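Local coordinates for protein mRNA interferase toxin RelE (Escherichia coli, PDB 4FXI) that cleaves mRNA in the ribosomal A site as the toxin of a type II toxin-antitoxin system, inhibiting translation during amino acid starvation, at residues Y3-D8 / K28-V33; L62-I67 / V71-I76. The protein carries 1 engineered substitution. All coordinates share one frame; numbering follows the deposited sequence.

Interaction 1 of 2, residues Y3-D8 / K28-V33; sequences YFLDFD and KKLVEV
Leu5 and Phe7, two residues apart on strand 4-7, both meet the same methyl group of Leu30 on helix 20-35. Leu5 CD1 comes within 4.3 Å of Leu30 CD2, and Phe7 CZ lies 4.3 Å from that CD2. Leu30 is the principal helical contributor: its CG stands opposite the backbone N (chi1 -174°), which carries the branch outward to the strand. Phe7 starts out alongside the helix rather than toward it, and only the far end of its ring reaches Leu30, taking the methyl obliquely. With CA atoms no closer than 9.3 Å, between Leu5 CA and Val31 CA, the contact is made by side chains, and no hydrogen bond crosses it.

In the alpha/beta fold of RelE, helix 20-35 follows this first strand and helix 9-17 and packs across one face of the sheet. Leu30 accordingly also touches Ile53 on strand 52-54, at the other outer edge, while the Phe7 ring meets that of Trp15 on helix 9-17.

The polar side chains find their partners away from this interface. One turn apart on the helix, Lys28 NZ forms a salt bridge with Glu32 OE1 at 3.3 Å, approaching from above the carboxylate plane. At the strand's end, Asp8 is the N-cap of helix 9-17 and pairs through OD1 with Arg10, and Tyr3 OH is hydrogen-bonded to Asp68.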
loop_
_atom_site.group_PDB
_atom_site.type_symbol
_atom_site.label_atom_id
_atom_site.label_comp_id
_atom_site.label_asym_id
_atom_site.label_seq_id
_atom_site.Cartn_x
_atom_site.Cartn_y
_atom_site.Cartn_z
ATOM N N TYR A 3 -9.111 7.451 8.645
ATOM C CA TYR A 3 -7.725 7.380 9.101
ATOM C C TYR A 3 -6.877 8.455 8.424
ATOM O O TYR A 3 -7.205 8.915 7.331
ATOM C CB TYR A 3 -7.137 5.995 8.781
ATOM C CG TYR A 3 -7.549 4.923 9.757
ATOM C CD1 TYR A 3 -8.889 4.600 9.942
ATOM C CD2 TYR A 3 -6.598 4.215 10.480
ATOM C CE1 TYR A 3 -9.264 3.598 10.834
ATOM C CE2 TYR A 3 -6.966 3.233 11.381
ATOM C CZ TYR A 3 -8.299 2.926 11.553
ATOM O OH TYR A 3 -8.661 1.936 12.446
ATOM N N PHE A 4 -5.796 8.853 9.088
ATOM C CA PHE A 4 -4.793 9.727 8.484
ATOM C C PHE A 4 -3.854 8.898 7.621
ATOM O O PHE A 4 -3.890 7.665 7.665
ATOM C CB PHE A 4 -3.978 10.443 9.575
ATOM C CG PHE A 4 -4.783 11.387 10.421
ATOM C CD1 PHE A 4 -5.017 12.687 9.998
ATOM C CD2 PHE A 4 -5.297 10.981 11.644
ATOM C CE1 PHE A 4 -5.760 13.561 10.779
ATOM C CE2 PHE A 4 -6.036 11.852 12.431
ATOM C CZ PHE A 4 -6.264 13.144 11.998
ATOM N N LEU A 5 -2.995 9.571 6.858
ATOM C CA LEU A 5 -2.096 8.879 5.931
ATOM C C LEU A 5 -0.634 9.212 6.211
ATOM O O LEU A 5 -0.306 10.351 6.542
ATOM C CB LEU A 5 -2.438 9.263 4.480
ATOM C CG LEU A 5 -1.492 8.789 3.368
ATOM C CD1 LEU A 5 -1.544 7.261 3.204
ATOM C CD2 LEU A 5 -1.830 9.466 2.049
ATOM N N ASP A 6 0.238 8.215 6.076
ATOM C CA ASP A 6 1.672 8.436 6.203
ATOM C C ASP A 6 2.359 7.471 5.243
ATOM O O ASP A 6 1.807 6.414 4.932
ATOM C CB ASP A 6 2.126 8.176 7.646
ATOM C CG ASP A 6 3.561 8.618 7.900
ATOM O OD1 ASP A 6 4.016 9.581 7.245
ATOM O OD2 ASP A 6 4.230 8.007 8.757
ATOM N N PHE A 7 3.544 7.839 4.764
ATOM C CA PHE A 7 4.328 6.996 3.863
ATOM C C PHE A 7 5.674 6.698 4.491
ATOM O O PHE A 7 6.284 7.581 5.112
ATOM C CB PHE A 7 4.650 7.749 2.565
ATOM C CG PHE A 7 3.555 7.737 1.548
ATOM C CD1 PHE A 7 2.505 8.637 1.628
ATOM C CD2 PHE A 7 3.596 6.862 0.485
ATOM C CE1 PHE A 7 1.496 8.629 0.670
ATOM C CE2 PHE A 7 2.592 6.852 -0.477
ATOM C CZ PHE A 7 1.543 7.746 -0.386
ATOM N N ASP A 8 6.155 5.473 4.300
ATOM C CA ASP A 8 7.571 5.192 4.488
ATOM C C ASP A 8 8.320 6.045 3.483
ATOM O O ASP A 8 7.867 6.192 2.345
ATOM C CB ASP A 8 7.855 3.716 4.201
ATOM C CG ASP A 8 9.298 3.337 4.473
ATOM O OD1 ASP A 8 10.167 3.625 3.628
ATOM O OD2 ASP A 8 9.560 2.733 5.533
ATOM N N LYS A 28 -7.038 6.807 -6.320
ATOM C CA LYS A 28 -8.479 6.689 -6.096
ATOM C C LYS A 28 -8.795 5.634 -5.047
ATOM O O LYS A 28 -9.633 5.846 -4.165
ATOM C CB LYS A 28 -9.199 6.351 -7.399
ATOM C CG LYS A 28 -10.687 6.127 -7.238
ATOM C CD LYS A 28 -11.373 5.986 -8.588
ATOM C CE LYS A 28 -12.659 5.175 -8.479
ATOM N NZ LYS A 28 -13.579 5.712 -7.441
ATOM N N LYS A 29 -8.109 4.500 -5.150
ATOM C CA LYS A 29 -8.294 3.384 -4.226
ATOM C C LYS A 29 -7.733 3.677 -2.828
ATOM O O LYS A 29 -8.345 3.331 -1.813
ATOM C CB LYS A 29 -7.679 2.112 -4.813
ATOM C CG LYS A 29 -8.388 1.612 -6.080
ATOM C CD LYS A 29 -7.716 0.347 -6.619
ATOM C CE LYS A 29 -8.519 -0.285 -7.744
ATOM N NZ LYS A 29 -9.848 -0.760 -7.253
ATOM N N LEU A 30 -6.571 4.312 -2.778
ATOM C CA LEU A 30 -5.989 4.754 -1.515
ATOM C C LEU A 30 -6.882 5.733 -0.746
ATOM O O LEU A 30 -7.035 5.625 0.471
ATOM C CB LEU A 30 -4.597 5.358 -1.764
ATOM C CG LEU A 30 -3.810 5.739 -0.513
ATOM C CD1 LEU A 30 -3.643 4.532 0.401
ATOM C CD2 LEU A 30 -2.451 6.324 -0.889
ATOM N N VAL A 31 -7.462 6.702 -1.451
ATOM C CA VAL A 31 -8.385 7.643 -0.820
ATOM C C VAL A 31 -9.612 6.910 -0.254
ATOM O O VAL A 31 -10.073 7.227 0.843
ATOM C CB VAL A 31 -8.782 8.769 -1.785
ATOM C CG1 VAL A 31 -9.910 9.617 -1.200
ATOM C CG2 VAL A 31 -7.562 9.636 -2.070
ATOM N N GLU A 32 -10.108 5.920 -0.993
ATOM C CA GLU A 32 -11.199 5.068 -0.497
ATOM C C GLU A 32 -10.763 4.302 0.752
ATOM O O GLU A 32 -11.526 4.158 1.717
ATOM C CB GLU A 32 -11.636 4.071 -1.572
ATOM C CG GLU A 32 -12.400 4.712 -2.734
ATOM C CD GLU A 32 -12.612 3.756 -3.902
ATOM O OE1 GLU A 32 -13.556 3.988 -4.679
ATOM O OE2 GLU A 32 -11.844 2.778 -4.043
ATOM N N VAL A 33 -9.542 3.779 0.708
ATOM C CA VAL A 33 -8.966 3.069 1.849
ATOM C C VAL A 33 -8.960 3.926 3.112
ATOM O O VAL A 33 -9.314 3.460 4.175
ATOM C CB VAL A 33 -7.541 2.553 1.516
ATOM C CG1 VAL A 33 -6.753 2.223 2.774
ATOM C CG2 VAL A 33 -7.632 1.329 0.632
#

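Interaction 2 of 2, residues L62-I67 / V71-I76; sequences LVYQVI and VVVFVI
Gln65 and Phe74 bond to each other twice through their backbones, at the middle of the antiparallel beta hairpin formed by strands 60-67 and 72-78. Gln65 N reaches Phe74 O at 2.8 Å, and Phe74 N reaches Gln65 O, also at 2.8 Å. The next hydrogen-bonded pair repeats the pattern: Ile67 N donates to Val72 O over 2.9 Å, while the return bond from Val72 N to Ile67 O is longer, 3.1 Å, its donor lying 38° out of the carbonyl plane. A G1 beta bulge sits here, two residues, Val71 and Val72, being set against the single Ile67, with Val71 in the left-handed helical region of backbone angles. Toward the other end, Ile76 N satisfies Val63 O at 2.9 Å.

Tyr64 and Val66 form non-hydrogen-bonded pairs with Val75 and Val73, and their backbones bond instead to Tyr51 and Asp49, on the side away from this hairpin partner. The Tyr64 hydroxyl is held by Pro37 O.

Side chains divide between the two faces. On the one bearing Tyr64, Val66, Val73 and Val75, Val73 CG1 lies 3.8 Å from Tyr64 CD1, and helix 20-35 covers this side with Val33 and Leu34. On the other, Ile67 lies beside Val72 and Phe74, its CD1 against Phe74 CB, and the extended Gln65 brings its amide to the Phe74 ring with the two planes 35° apart. The amide oxygen makes the approach: Gln65 OE1 rests 3.6 Å from Phe74 CD2. A chi1 of 58° tucks Ile76 CG1 in between its own N and C, which sets Ile76 CG1 3.2 Å from Val63 O.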
loop_
_atom_site.group_PDB
_atom_site.type_symbol
_atom_site.label_atom_id
_atom_site.label_comp_id
_atom_site.label_asym_id
_atom_site.label_seq_id
_atom_site.Cartn_x
_atom_site.Cartn_y
_atom_site.Cartn_z
ATOM N N LEU A 62 0.053 -1.622 -3.981
ATOM C CA LEU A 62 0.426 -0.810 -2.836
ATOM C C LEU A 62 0.195 -1.643 -1.581
ATOM O O LEU A 62 -0.858 -2.265 -1.424
ATOM C CB LEU A 62 -0.370 0.518 -2.802
ATOM C CG LEU A 62 -0.019 1.498 -1.675
ATOM C CD1 LEU A 62 -0.181 2.950 -2.141
ATOM C CD2 LEU A 62 -0.849 1.275 -0.399
ATOM N N VAL A 63 1.183 -1.664 -0.692
ATOM C CA VAL A 63 1.028 -2.360 0.565
ATOM C C VAL A 63 1.007 -1.361 1.718
ATOM O O VAL A 63 1.843 -0.471 1.794
ATOM C CB VAL A 63 2.163 -3.387 0.786
ATOM C CG1 VAL A 63 1.981 -4.091 2.117
ATOM C CG2 VAL A 63 2.185 -4.406 -0.365
ATOM N N TYR A 64 0.042 -1.502 2.619
ATOM C CA TYR A 64 -0.036 -0.587 3.744
ATOM C C TYR A 64 -0.281 -1.305 5.053
ATOM O O TYR A 64 -0.854 -2.390 5.073
ATOM C CB TYR A 64 -1.110 0.493 3.517
ATOM C CG TYR A 64 -2.542 -0.020 3.389
ATOM C CD1 TYR A 64 -3.359 -0.185 4.509
ATOM C CD2 TYR A 64 -3.082 -0.302 2.141
ATOM C CE1 TYR A 64 -4.674 -0.647 4.383
ATOM C CE2 TYR A 64 -4.393 -0.749 2.004
ATOM C CZ TYR A 64 -5.176 -0.932 3.125
ATOM O OH TYR A 64 -6.474 -1.372 2.962
ATOM N N GLN A 65 0.149 -0.671 6.138
ATOM C CA GLN A 65 -0.056 -1.179 7.487
ATOM C C GLN A 65 -1.079 -0.295 8.189
ATOM O O GLN A 65 -0.975 0.926 8.139
ATOM C CB GLN A 65 1.275 -1.119 8.239
ATOM C CG GLN A 65 1.238 -1.636 9.655
ATOM C CD GLN A 65 2.578 -1.461 10.363
ATOM O OE1 GLN A 65 3.215 -0.414 10.266
ATOM N NE2 GLN A 65 3.010 -2.486 11.062
ATOM N N VAL A 66 -2.071 -0.891 8.845
ATOM C CA VAL A 66 -2.997 -0.074 9.633
ATOM C C VAL A 66 -2.517 0.051 11.076
ATOM O O VAL A 66 -2.270 -0.950 11.742
ATOM C CB VAL A 66 -4.402 -0.655 9.607
ATOM C CG1 VAL A 66 -5.320 0.163 10.508
ATOM C CG2 VAL A 66 -4.920 -0.665 8.169
ATOM N N ILE A 67 -2.379 1.280 11.561
ATOM C CA ILE A 67 -1.842 1.507 12.899
ATOM C C ILE A 67 -2.869 2.236 13.752
ATOM O O ILE A 67 -2.924 3.474 13.762
ATOM C CB ILE A 67 -0.520 2.309 12.855
ATOM C CG1 ILE A 67 0.467 1.655 11.873
ATOM C CG2 ILE A 67 0.090 2.424 14.257
ATOM C CD1 ILE A 67 1.757 2.418 11.683
ATOM N N VAL A 71 -4.104 6.115 14.546
ATOM C CA VAL A 71 -5.187 6.283 13.584
ATOM C C VAL A 71 -4.630 6.555 12.186
ATOM O O VAL A 71 -5.074 7.469 11.490
ATOM C CB VAL A 71 -6.150 7.431 13.980
ATOM C CG1 VAL A 71 -7.496 7.236 13.298
ATOM C CG2 VAL A 71 -6.329 7.489 15.484
ATOM N N VAL A 72 -3.642 5.763 11.784
ATOM C CA VAL A 72 -2.959 6.028 10.530
ATOM C C VAL A 72 -2.867 4.817 9.593
ATOM O O VAL A 72 -2.748 3.661 10.038
ATOM C CB VAL A 72 -1.549 6.614 10.781
ATOM C CG1 VAL A 72 -0.618 5.549 11.305
ATOM C CG2 VAL A 72 -0.987 7.216 9.505
ATOM N N VAL A 73 -2.957 5.105 8.295
ATOM C CA VAL A 73 -2.665 4.142 7.239
ATOM C C VAL A 73 -1.242 4.430 6.801
ATOM O O VAL A 73 -0.946 5.513 6.303
ATOM C CB VAL A 73 -3.623 4.307 6.027
ATOM C CG1 VAL A 73 -3.113 3.548 4.794
ATOM C CG2 VAL A 73 -5.030 3.857 6.399
ATOM N N PHE A 74 -0.358 3.461 7.010
ATOM C CA PHE A 74 1.068 3.640 6.758
ATOM C C PHE A 74 1.450 2.910 5.484
ATOM O O PHE A 74 1.476 1.681 5.442
ATOM C CB PHE A 74 1.860 3.100 7.957
ATOM C CG PHE A 74 3.347 3.276 7.841
ATOM C CD1 PHE A 74 3.908 4.529 7.660
ATOM C CD2 PHE A 74 4.189 2.180 7.940
ATOM C CE1 PHE A 74 5.283 4.684 7.562
ATOM C CE2 PHE A 74 5.566 2.335 7.836
ATOM C CZ PHE A 74 6.108 3.589 7.648
ATOM N N VAL A 75 1.720 3.658 4.423
ATOM C CA VAL A 75 2.087 3.033 3.157
ATOM C C VAL A 75 3.541 2.580 3.226
ATOM O O VAL A 75 4.427 3.401 3.393
ATOM C CB VAL A 75 1.924 4.010 1.988
ATOM C CG1 VAL A 75 2.371 3.345 0.669
ATOM C CG2 VAL A 75 0.464 4.466 1.894
ATOM N N ILE A 76 3.788 1.277 3.108
ATOM C CA ILE A 76 5.161 0.767 3.252
ATOM C C ILE A 76 5.853 0.381 1.947
ATOM O O ILE A 76 7.085 0.351 1.877
ATOM C CB ILE A 76 5.197 -0.452 4.158
ATOM C CG1 ILE A 76 4.294 -1.524 3.596
ATOM C CG2 ILE A 76 4.716 -0.099 5.537
ATOM C CD1 ILE A 76 4.057 -2.612 4.563
#

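In the fold
Strand 4-7 of interaction 1 and strand 72-78 of interaction 2 are parallel neighbours in one sheet, and the centres of the two contacts are about 7 Å apart. Probable hydrogen bonds join them: Phe4 O to Val73 N and Asp6 O to Val75 N, both 2.8 Å. Val75 also packs against Leu5 and Phe7, linking the hairpin to the strand that meets Leu30. The hairpin is nearer the inferred catalytic residues: the Val63 side chain lies about 5 Å from those of Lys52, the inferred proton acceptor, and Arg61, an inferred transition-state stabiliser. The Leu30 side chain is about 11 Å from that of Lys52 and about 12 Å from that of Arg61. The inferred proton-donor position is occupied by the engineered Ala81.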